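Local atomic coordinates of ATP-dependent RNA helicase HrpB (Escherichia coli, PDB entry 6EUD), a protein that hydrolyses ATP to ADP and phosphate and belongs to the DEAH/RHA group of RNA helicases, which bind single-stranded RNA. Residues 187-193 with 334-340; 294-300 with 310-315; 315-320 with 345-351. All coordinates share one frame; numbering follows the deposited sequence.

Contact 1. Residues 187-193 with 334-340. With EDO (1,2-ethanediol), chain B.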
loop_
_atom_site.group_PDB
_atom_site.type_symbol
_atom_site.label_atom_id
_atom_site.label_comp_id
_atom_site.label_asym_id
_atom_site.label_seq_id
_atom_site.Cartn_x
_atom_site.Cartn_y
_atom_site.Cartn_z
ATOM N N GLU A 187 10.392 6.407 35.039
ATOM C CA GLU A 187 9.397 5.450 35.478
ATOM C C GLU A 187 8.229 5.489 34.502
ATOM O O GLU A 187 7.792 6.577 34.115
ATOM C CB GLU A 187 8.959 5.769 36.893
ATOM C CG GLU A 187 7.940 4.829 37.466
ATOM C CD GLU A 187 7.155 5.482 38.579
ATOM O OE1 GLU A 187 7.710 6.374 39.245
ATOM O OE2 GLU A 187 5.983 5.119 38.796
ATOM N N ARG A 188 7.744 4.310 34.101
ATOM C CA ARG A 188 6.685 4.182 33.102
ATOM C C ARG A 188 5.378 3.760 33.746
ATOM O O ARG A 188 5.319 2.714 34.378
ATOM C CB ARG A 188 7.047 3.141 32.030
ATOM C CG ARG A 188 8.483 3.194 31.488
ATOM C CD ARG A 188 8.605 4.181 30.373
ATOM N NE ARG A 188 7.757 3.806 29.249
ATOM C CZ ARG A 188 8.174 3.105 28.199
ATOM N NH1 ARG A 188 9.445 2.710 28.106
ATOM N NH2 ARG A 188 7.316 2.812 27.233
ATOM N N ARG A 189 4.329 4.558 33.560
ATOM C CA ARG A 189 3.008 4.272 34.132
ATOM C C ARG A 189 1.951 4.186 33.031
ATOM O O ARG A 189 2.140 4.692 31.931
ATOM C CB ARG A 189 2.619 5.345 35.151
ATOM C CG ARG A 189 3.654 5.540 36.269
ATOM C CD ARG A 189 3.270 6.692 37.187
ATOM N NE ARG A 189 4.275 6.912 38.231
ATOM C CZ ARG A 189 4.242 7.915 39.101
ATOM N NH1 ARG A 189 3.267 8.809 39.050
ATOM N NH2 ARG A 189 5.196 8.038 40.011
ATOM N N TYR A 190 0.842 3.526 33.327
ATOM C CA TYR A 190 -0.185 3.285 32.329
ATOM C C TYR A 190 -1.540 3.576 32.910
ATOM O O TYR A 190 -1.765 3.367 34.098
ATOM C CB TYR A 190 -0.089 1.852 31.814
ATOM C CG TYR A 190 1.212 1.643 31.064
ATOM C CD1 TYR A 190 1.292 1.877 29.693
ATOM C CD2 TYR A 190 2.388 1.274 31.735
ATOM C CE1 TYR A 190 2.504 1.699 28.983
ATOM C CE2 TYR A 190 3.616 1.097 31.028
ATOM C CZ TYR A 190 3.660 1.321 29.657
ATOM O OH TYR A 190 4.845 1.175 28.950
ATOM N N LEU A 191 -2.423 4.102 32.070
ATOM C CA LEU A 191 -3.735 4.575 32.466
ATOM C C LEU A 191 -4.633 4.599 31.248
ATOM O O LEU A 191 -4.552 5.524 30.442
ATOM C CB LEU A 191 -3.661 5.981 33.080
ATOM C CG LEU A 191 -5.044 6.543 33.474
ATOM C CD1 LEU A 191 -5.617 5.833 34.729
ATOM C CD2 LEU A 191 -5.016 8.055 33.689
ATOM N N PRO A 192 -5.504 3.593 31.107
ATOM C CA PRO A 192 -6.424 3.618 29.965
ATOM C C PRO A 192 -7.420 4.748 30.130
ATOM O O PRO A 192 -7.732 5.069 31.268
ATOM C CB PRO A 192 -7.120 2.250 30.027
ATOM C CG PRO A 192 -7.031 1.851 31.465
ATOM C CD PRO A 192 -5.755 2.455 32.009
ATOM N N LEU A 193 -7.889 5.346 29.032
ATOM C CA LEU A 193 -8.918 6.384 29.109
ATOM C C LEU A 193 -10.291 5.724 29.115
ATOM O O LEU A 193 -10.529 4.773 28.377
ATOM C CB LEU A 193 -8.783 7.373 27.949
ATOM C CG LEU A 193 -7.382 7.996 27.903
ATOM C CD1 LEU A 193 -7.181 8.883 26.704
ATOM C CD2 LEU A 193 -7.117 8.779 29.191
ATOM N N ILE A 334 9.309 10.759 34.783
ATOM C CA ILE A 334 8.122 9.923 34.847
ATOM C C ILE A 334 7.355 10.070 33.536
ATOM O O ILE A 334 7.174 11.186 33.042
ATOM C CB ILE A 334 7.199 10.320 36.023
ATOM C CG1 ILE A 334 7.978 10.387 37.339
ATOM C CG2 ILE A 334 6.001 9.376 36.143
ATOM C CD1 ILE A 334 7.151 10.930 38.486
ATOM N N SER A 335 6.916 8.948 32.980
ATOM C CA SER A 335 6.137 8.939 31.749
ATOM C C SER A 335 4.817 8.203 31.981
ATOM O O SER A 335 4.806 7.068 32.468
ATOM C CB SER A 335 6.926 8.271 30.623
ATOM O OG SER A 335 6.226 8.286 29.393
ATOM N N LEU A 336 3.708 8.861 31.657
ATOM C CA LEU A 336 2.385 8.259 31.765
ATOM C C LEU A 336 1.773 7.992 30.369
ATOM O O LEU A 336 1.522 8.931 29.589
ATOM C CB LEU A 336 1.458 9.164 32.597
ATOM C CG LEU A 336 -0.014 8.734 32.689
ATOM C CD1 LEU A 336 -0.168 7.354 33.368
ATOM C CD2 LEU A 336 -0.865 9.776 33.412
ATOM N N HIS A 337 1.546 6.723 30.049
ATOM C CA HIS A 337 0.963 6.370 28.765
ATOM C C HIS A 337 -0.538 6.127 28.905
ATOM O O HIS A 337 -0.964 5.311 29.708
ATOM C CB HIS A 337 1.687 5.150 28.182
ATOM C CG HIS A 337 3.181 5.346 28.059
ATOM N ND1 HIS A 337 3.775 5.936 26.957
ATOM C CD2 HIS A 337 4.193 5.061 28.915
ATOM C CE1 HIS A 337 5.083 5.989 27.130
ATOM N NE2 HIS A 337 5.364 5.461 28.311
ATOM N N LEU A 338 -1.338 6.835 28.114
ATOM C CA LEU A 338 -2.797 6.770 28.229
ATOM C C LEU A 338 -3.451 5.558 27.537
ATOM O O LEU A 338 -4.460 5.688 26.816
ATOM C CB LEU A 338 -3.399 8.053 27.682
ATOM C CG LEU A 338 -2.892 9.273 28.444
ATOM C CD1 LEU A 338 -3.644 10.529 27.978
ATOM C CD2 LEU A 338 -3.012 9.055 29.944
ATOM N N ILE A 339 -2.860 4.388 27.766
ATOM C CA ILE A 339 -3.448 3.112 27.409
ATOM C C ILE A 339 -3.149 2.121 28.520
ATOM O O ILE A 339 -2.259 2.349 29.336
ATOM C CB ILE A 339 -2.904 2.565 26.079
ATOM C CG1 ILE A 339 -1.384 2.354 26.173
ATOM C CG2 ILE A 339 -3.263 3.498 24.925
ATOM C CD1 ILE A 339 -0.784 1.853 24.894
ATOM N N ALA A 340 -3.891 1.022 28.559
ATOM C CA ALA A 340 -3.589 -0.045 29.505
ATOM C C ALA A 340 -2.218 -0.636 29.208
ATOM O O ALA A 340 -1.800 -0.662 28.042
ATOM C CB ALA A 340 -4.642 -1.114 29.438
HETATM C C1 EDO B . -0.372 9.760 38.256
HETATM O O1 EDO B . 0.482 8.659 38.078
HETATM C C2 EDO B . -1.622 9.572 37.387
HETATM O O2 EDO B . -2.273 8.332 37.689
HETATM O O HOH W 1 -6.916 4.317 26.585
#

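Contact 2. Residues 294-300 with 310-315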
loop_
_atom_site.group_PDB
_atom_site.type_symbol
_atom_site.label_atom_id
_atom_site.label_comp_id
_atom_site.label_asym_id
_atom_site.label_seq_id
_atom_site.Cartn_x
_atom_site.Cartn_y
_atom_site.Cartn_z
ATOM N N ALA A 294 -0.431 8.015 23.258
ATOM C CA ALA A 294 -0.103 6.795 22.498
ATOM C C ALA A 294 -0.850 6.657 21.177
ATOM O O ALA A 294 -1.009 5.542 20.681
ATOM C CB ALA A 294 -0.336 5.550 23.352
ATOM N N GLN A 295 -1.280 7.778 20.600
ATOM C CA GLN A 295 -1.998 7.770 19.326
ATOM C C GLN A 295 -1.401 8.722 18.308
ATOM O O GLN A 295 -1.263 9.907 18.571
ATOM C CB GLN A 295 -3.469 8.084 19.555
ATOM C CG GLN A 295 -4.159 6.890 20.156
ATOM C CD GLN A 295 -5.606 7.109 20.439
ATOM O OE1 GLN A 295 -6.145 8.188 20.178
ATOM N NE2 GLN A 295 -6.259 6.082 20.985
ATOM N N GLU A 296 -1.028 8.165 17.157
ATOM C CA GLU A 296 -0.422 8.892 16.048
ATOM C C GLU A 296 -1.460 9.205 14.979
ATOM O O GLU A 296 -2.482 8.518 14.860
ATOM C CB GLU A 296 0.702 8.066 15.410
ATOM C CG GLU A 296 2.124 8.480 15.755
ATOM C CD GLU A 296 3.148 7.443 15.306
ATOM O OE1 GLU A 296 2.735 6.436 14.685
ATOM O OE2 GLU A 296 4.358 7.620 15.591
ATOM N N ARG A 297 -1.173 10.214 14.164
ATOM C CA ARG A 297 -1.949 10.441 12.956
ATOM C C ARG A 297 -1.071 10.197 11.722
ATOM O O ARG A 297 -0.115 10.939 11.487
ATOM C CB ARG A 297 -2.521 11.856 12.955
ATOM C CG ARG A 297 -3.302 12.224 11.721
ATOM C CD ARG A 297 -4.329 13.306 12.052
ATOM N NE ARG A 297 -5.336 12.813 12.999
ATOM C CZ ARG A 297 -5.733 13.475 14.083
ATOM N NH1 ARG A 297 -5.213 14.663 14.362
ATOM N NH2 ARG A 297 -6.651 12.946 14.889
ATOM N N VAL A 298 -1.388 9.162 10.943
ATOM C CA VAL A 298 -0.587 8.841 9.754
ATOM C C VAL A 298 -1.394 8.783 8.455
ATOM O O VAL A 298 -2.589 8.472 8.451
ATOM C CB VAL A 298 0.169 7.478 9.908
ATOM C CG1 VAL A 298 1.256 7.586 10.956
ATOM C CG2 VAL A 298 -0.795 6.349 10.248
ATOM N N ALA A 299 -0.705 9.085 7.356
ATOM C CA ALA A 299 -1.238 8.967 5.999
ATOM C C ALA A 299 -1.349 7.511 5.597
ATOM O O ALA A 299 -0.399 6.754 5.738
ATOM C CB ALA A 299 -0.356 9.713 5.021
ATOM N N ARG A 300 -2.515 7.109 5.112
ATOM C CA ARG A 300 -2.703 5.738 4.680
ATOM C C ARG A 300 -3.275 5.660 3.256
ATOM O O ARG A 300 -4.346 6.215 2.959
ATOM C CB ARG A 300 -3.607 4.988 5.656
ATOM C CG ARG A 300 -4.064 3.646 5.138
ATOM C CD ARG A 300 -4.302 2.675 6.276
ATOM N NE ARG A 300 -3.078 2.412 7.026
ATOM C CZ ARG A 300 -3.014 1.621 8.091
ATOM N NH1 ARG A 300 -4.109 1.022 8.539
ATOM N NH2 ARG A 300 -1.857 1.439 8.713
ATOM N N LEU A 310 -5.758 10.462 6.220
ATOM C CA LEU A 310 -5.153 10.554 7.543
ATOM C C LEU A 310 -5.930 9.675 8.500
ATOM O O LEU A 310 -7.091 9.949 8.774
ATOM C CB LEU A 310 -5.143 11.988 8.062
ATOM C CG LEU A 310 -4.084 12.884 7.443
ATOM C CD1 LEU A 310 -4.040 14.230 8.152
ATOM C CD2 LEU A 310 -2.722 12.207 7.479
ATOM N N ILE A 311 -5.304 8.606 8.985
ATOM C CA ILE A 311 -5.890 7.818 10.067
ATOM C C ILE A 311 -5.165 8.062 11.402
ATOM O O ILE A 311 -4.041 8.581 11.456
ATOM C CB ILE A 311 -5.882 6.314 9.755
ATOM C CG1 ILE A 311 -4.476 5.730 9.903
ATOM C CG2 ILE A 311 -6.432 6.058 8.373
ATOM C CD1 ILE A 311 -4.451 4.207 9.900
ATOM N N THR A 312 -5.847 7.717 12.480
ATOM C CA THR A 312 -5.254 7.760 13.794
ATOM C C THR A 312 -5.057 6.322 14.220
ATOM O O THR A 312 -5.929 5.477 13.998
ATOM C CB THR A 312 -6.132 8.528 14.799
ATOM O OG1 THR A 312 -6.230 9.895 14.373
ATOM C CG2 THR A 312 -5.514 8.493 16.186
ATOM N N GLN A 313 -3.891 6.040 14.789
ATOM C CA GLN A 313 -3.569 4.684 15.218
ATOM C C GLN A 313 -2.640 4.663 16.431
ATOM O O GLN A 313 -2.014 5.678 16.770
ATOM C CB GLN A 313 -2.933 3.906 14.072
ATOM C CG GLN A 313 -1.612 4.483 13.611
ATOM C CD GLN A 313 -0.937 3.617 12.572
ATOM O OE1 GLN A 313 -1.576 2.778 11.934
ATOM N NE2 GLN A 313 0.363 3.807 12.403
ATOM N N ARG A 314 -2.561 3.497 17.068
ATOM C CA ARG A 314 -1.668 3.286 18.206
ATOM C C ARG A 314 -0.239 3.457 17.794
ATOM O O ARG A 314 0.177 3.028 16.718
ATOM C CB ARG A 314 -1.861 1.895 18.813
ATOM C CG ARG A 314 -3.077 1.816 19.692
ATOM C CD ARG A 314 -2.943 2.697 20.924
ATOM N NE ARG A 314 -4.232 2.862 21.579
ATOM C CZ ARG A 314 -4.782 1.959 22.380
ATOM N NH1 ARG A 314 -4.141 0.829 22.639
ATOM N NH2 ARG A 314 -5.971 2.191 22.928
ATOM N N VAL A 315 0.500 4.107 18.669
ATOM C CA VAL A 315 1.921 4.352 18.504
ATOM C C VAL A 315 2.671 3.046 18.820
ATOM O O VAL A 315 2.179 2.212 19.581
ATOM C CB VAL A 315 2.321 5.537 19.422
ATOM C CG1 VAL A 315 3.799 5.661 19.610
ATOM C CG2 VAL A 315 1.724 6.840 18.877
#

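Contact 3. Residues 315-320 with 345-351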
loop_
_atom_site.group_PDB
_atom_site.type_symbol
_atom_site.label_atom_id
_atom_site.label_comp_id
_atom_site.label_asym_id
_atom_site.label_seq_id
_atom_site.Cartn_x
_atom_site.Cartn_y
_atom_site.Cartn_z
ATOM N N VAL A 315 0.500 4.107 18.669
ATOM C CA VAL A 315 1.921 4.352 18.504
ATOM C C VAL A 315 2.671 3.046 18.820
ATOM O O VAL A 315 2.179 2.212 19.581
ATOM C CB VAL A 315 2.321 5.537 19.422
ATOM C CG1 VAL A 315 3.799 5.661 19.610
ATOM C CG2 VAL A 315 1.724 6.840 18.877
ATOM N N SER A 316 3.828 2.831 18.209
ATOM C CA SER A 316 4.580 1.608 18.471
ATOM C C SER A 316 5.303 1.633 19.823
ATOM O O SER A 316 5.450 2.689 20.429
ATOM C CB SER A 316 5.594 1.370 17.357
ATOM O OG SER A 316 6.677 2.277 17.468
ATOM N N GLN A 317 5.754 0.466 20.276
ATOM C CA GLN A 317 6.540 0.387 21.491
ATOM C C GLN A 317 7.815 1.225 21.392
ATOM O O GLN A 317 8.186 1.913 22.355
ATOM C CB GLN A 317 6.895 -1.064 21.821
ATOM C CG GLN A 317 5.675 -1.963 21.988
ATOM C CD GLN A 317 6.014 -3.322 22.600
ATOM O OE1 GLN A 317 6.898 -3.420 23.441
ATOM N NE2 GLN A 317 5.317 -4.370 22.170
ATOM N N ALA A 318 8.491 1.176 20.247
ATOM C CA ALA A 318 9.722 1.952 20.106
ATOM C C ALA A 318 9.452 3.456 20.266
ATOM O O ALA A 318 10.202 4.156 20.945
ATOM C CB ALA A 318 10.406 1.661 18.765
ATOM N N SER A 319 8.368 3.963 19.694
ATOM C CA SER A 319 8.125 5.396 19.856
ATOM C C SER A 319 7.508 5.735 21.210
ATOM O O SER A 319 7.729 6.826 21.731
ATOM C CB SER A 319 7.267 5.947 18.721
ATOM O OG SER A 319 6.405 4.974 18.211
ATOM N N MET A 320 6.762 4.815 21.806
ATOM C CA MET A 320 6.316 5.058 23.173
ATOM C C MET A 320 7.532 5.184 24.096
ATOM O O MET A 320 7.581 6.037 25.000
ATOM C CB MET A 320 5.388 3.950 23.643
ATOM C CG MET A 320 3.915 4.151 23.206
ATOM S SD MET A 320 2.771 3.024 24.029
ATOM C CE MET A 320 3.321 1.464 23.338
ATOM N N GLU A 345 1.929 -3.585 25.640
ATOM C CA GLU A 345 2.761 -4.767 25.427
ATOM C C GLU A 345 2.451 -5.484 24.120
ATOM O O GLU A 345 3.269 -6.250 23.637
ATOM C CB GLU A 345 2.605 -5.735 26.599
ATOM C CG GLU A 345 3.191 -5.169 27.885
ATOM C CD GLU A 345 2.879 -5.989 29.132
ATOM O OE1 GLU A 345 1.993 -6.872 29.071
ATOM O OE2 GLU A 345 3.521 -5.733 30.178
ATOM N N ARG A 346 1.275 -5.237 23.554
ATOM C CA ARG A 346 0.851 -5.902 22.314
ATOM C C ARG A 346 0.932 -4.950 21.119
ATOM O O ARG A 346 0.646 -5.345 20.004
ATOM C CB ARG A 346 -0.579 -6.453 22.437
ATOM C CG ARG A 346 -0.722 -7.573 23.467
ATOM C CD ARG A 346 -2.095 -8.270 23.372
ATOM N NE ARG A 346 -3.205 -7.447 23.869
ATOM C CZ ARG A 346 -3.725 -7.550 25.095
ATOM N NH1 ARG A 346 -3.233 -8.428 25.963
ATOM N NH2 ARG A 346 -4.738 -6.773 25.456
ATOM N N ALA A 347 1.308 -3.697 21.359
ATOM C CA ALA A 347 1.500 -2.766 20.263
ATOM C C ALA A 347 2.648 -3.279 19.405
ATOM O O ALA A 347 3.521 -3.987 19.903
ATOM C CB ALA A 347 1.791 -1.316 20.783
ATOM N N ALA A 348 2.626 -2.944 18.116
ATOM C CA ALA A 348 3.748 -3.211 17.222
ATOM C C ALA A 348 5.062 -2.766 17.882
ATOM O O ALA A 348 5.102 -1.754 18.595
ATOM C CB ALA A 348 3.542 -2.482 15.857
ATOM N N ALA A 349 6.123 -3.533 17.666
ATOM C CA ALA A 349 7.420 -3.224 18.258
ATOM C C ALA A 349 7.981 -1.944 17.667
ATOM O O ALA A 349 8.542 -1.111 18.383
ATOM C CB ALA A 349 8.401 -4.373 18.038
ATOM N N GLN A 350 7.808 -1.801 16.355
ATOM C CA GLN A 350 8.394 -0.717 15.573
ATOM C C GLN A 350 7.329 0.058 14.811
ATOM O O GLN A 350 6.236 -0.457 14.570
ATOM C CB GLN A 350 9.433 -1.267 14.578
ATOM C CG GLN A 350 10.569 -2.076 15.209
ATOM C CD GLN A 350 11.431 -1.229 16.143
ATOM O OE1 GLN A 350 11.583 -0.015 15.937
ATOM N NE2 GLN A 350 12.006 -1.865 17.176
ATOM N N SER A 351 7.648 1.288 14.420
ATOM C CA SER A 351 6.736 2.075 13.586
ATOM C C SER A 351 6.747 1.617 12.122
ATOM O O SER A 351 7.747 1.138 11.623
ATOM C CB SER A 351 7.100 3.551 13.653
ATOM O OG SER A 351 6.963 4.007 14.975
HETATM O O HOH W 2 4.707 4.339 15.930
#

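Contact 1. Residues 187-193 with 334-340
Arg188 and His337 meet because the first torsion of each (chi1 -44° and -55°) sets CG opposite the carbonyl carbon, on the same face of the sheet, after which the arginine chain folds at chi2 and chi3 and brings its guanidinium back to the imidazole. Arg188 NE donates to His337 NE2 at 3.1 Å in a bent bond, tilted out of both the ring and the guanidinium plane. Asp292 takes the bond from ND1, so the ring is held at both nitrogens and its rotation is fixed. Tyr190 lies beside His337, pointing the same way; the ring planes are near parallel (24°) but slid apart, with Tyr190 CE1 3.6 Å from His337 CB.

Arg189, on the reverse face, is extended and rests its guanidinium on Ile334, whose CG2 sits over the centre of one face, 3.7 Å from CZ. NE and NH2 face the two oxygens of Glu187 in a salt bridge within the strand, NH2 to OE1 at 3.1 Å, while NH1 reaches Glu214 and an ethanediol. Between the two faces the strands are joined by a parallel ladder: Ser335 N to Glu187 O, Arg189 N to Ser335 O and His337 N to Arg189 O, each 2.8 Å. It ends at an inverse gamma turn centred on Leu338, where a water links Leu193 N to Leu338 O.

This pairing adds strand 186-190 to the RecA-like sheet of the C-terminal helicase region. Strand 333-337 also pairs with strand 287-302; helix 199-213 covers the Ile334 and Leu336 face, and helix 317-325 packs against Arg188, Ser335 and His337.

Contact 2. Residues 294-300 with 310-315
Arg300 lays its guanidinium over the tip of Ile311, whose CD1 faces the centre of the flat group, 3.5 Å from CZ. The two residues belong to a beta hairpin formed by strands 287-302 and 307-314, consistent with the hairpin that DEAH/RHA helicases carry in their second RecA-like domain. Its antiparallel ladder has hydrogen-bonded pairs at Glu296 with Gln313 and Val298 with Ile311; Glu296 N reaches Gln313 O at 2.7 Å.

On the face that carries Val298 and Ile311, the Gln313 side chain crosses Val298 at about a right angle; with chi1 at 63° CG sits between its own backbone N and carbonyl carbon, and the extended chain carries NE2 to 3.5 Å from Val298 CG2. Farther along, Val315 CG2 presses on Glu296 CG, also at 3.5 Å. On the other face Arg297 NH2 donates to Thr312 OG1 at 3.1 Å, with NE adding a weak second bond to the same oxygen, while NH1 forms a salt bridge with Glu227. Leu310 lies across the aliphatic part of Arg297. Where the ladder ends, Val315 N bonds to Ala294 O at 2.9 Å, approaching from above the carbonyl plane.

Contact 3. Residues 315-320 with 345-351
Gln317 N and Ala318 N, the first two N-H groups of helix 317-325, are taken up by carbonyls of the loop that follows helix 341-346: Gln317 N bonds to Ala348 O at 2.9 Å, almost straight, and Ala318 N to Ala349 O at 3.0 Å. The Gln317 side chain adds a third bond. Its CG lies opposite the carbonyl carbon (chi1 -58°) and the chain is extended beyond it, which carries NE2 back along the loop to Ala347 O at 2.9 Å, with that oxygen close to the amide plane. One residue thus bonds to two successive carbonyls, through its backbone and its side chain.

Ser316 occupies the N-cap position. Its OG shares hydrogen bonds with Ser351 OG at 3.0 Å and with Ser319 OG at 2.8 Å, drawing the loop and the first helical turn into one hydroxyl cluster, while Ser316 N donates to a water.

Packing around this polar centre is light. Ser316 CB lies against the Gln350 carbonyl group, Ala318 CB faces Gln350 OE1 at 3.5 Å, and Met320 CE, from a side chain that also touches Ala294 and Ile339, meets Ala347 CB at 4.1 Å. Across the contact, carbonyls of the loop after helix 341-346 complete the N-terminus of a helix that leads into the arginine-rich QRxGRxGR stretch, motif VI of superfamily 2 helicases.

Taken together, the three contacts show how bonding changes with place in one RecA-like unit. Contacts 1 and 2 both reach the same sheet, the first through parallel strands far apart in sequence, the second through a local antiparallel hairpin at the surface. Contact 3 has no strand pairing; it joins a helix start to a loop and is partly buried, as is contact 1. Strand 307-314 passes into helix 317-325 at Val315, which belongs to both contacts 2 and 3. All three converge on an apolar cluster of Ile339, Ala294 and Met320, while arginine side chains carry much of the polar chemistry in contacts 1 and 2, serine hydroxyls and main-chain carbonyls that of contact 3.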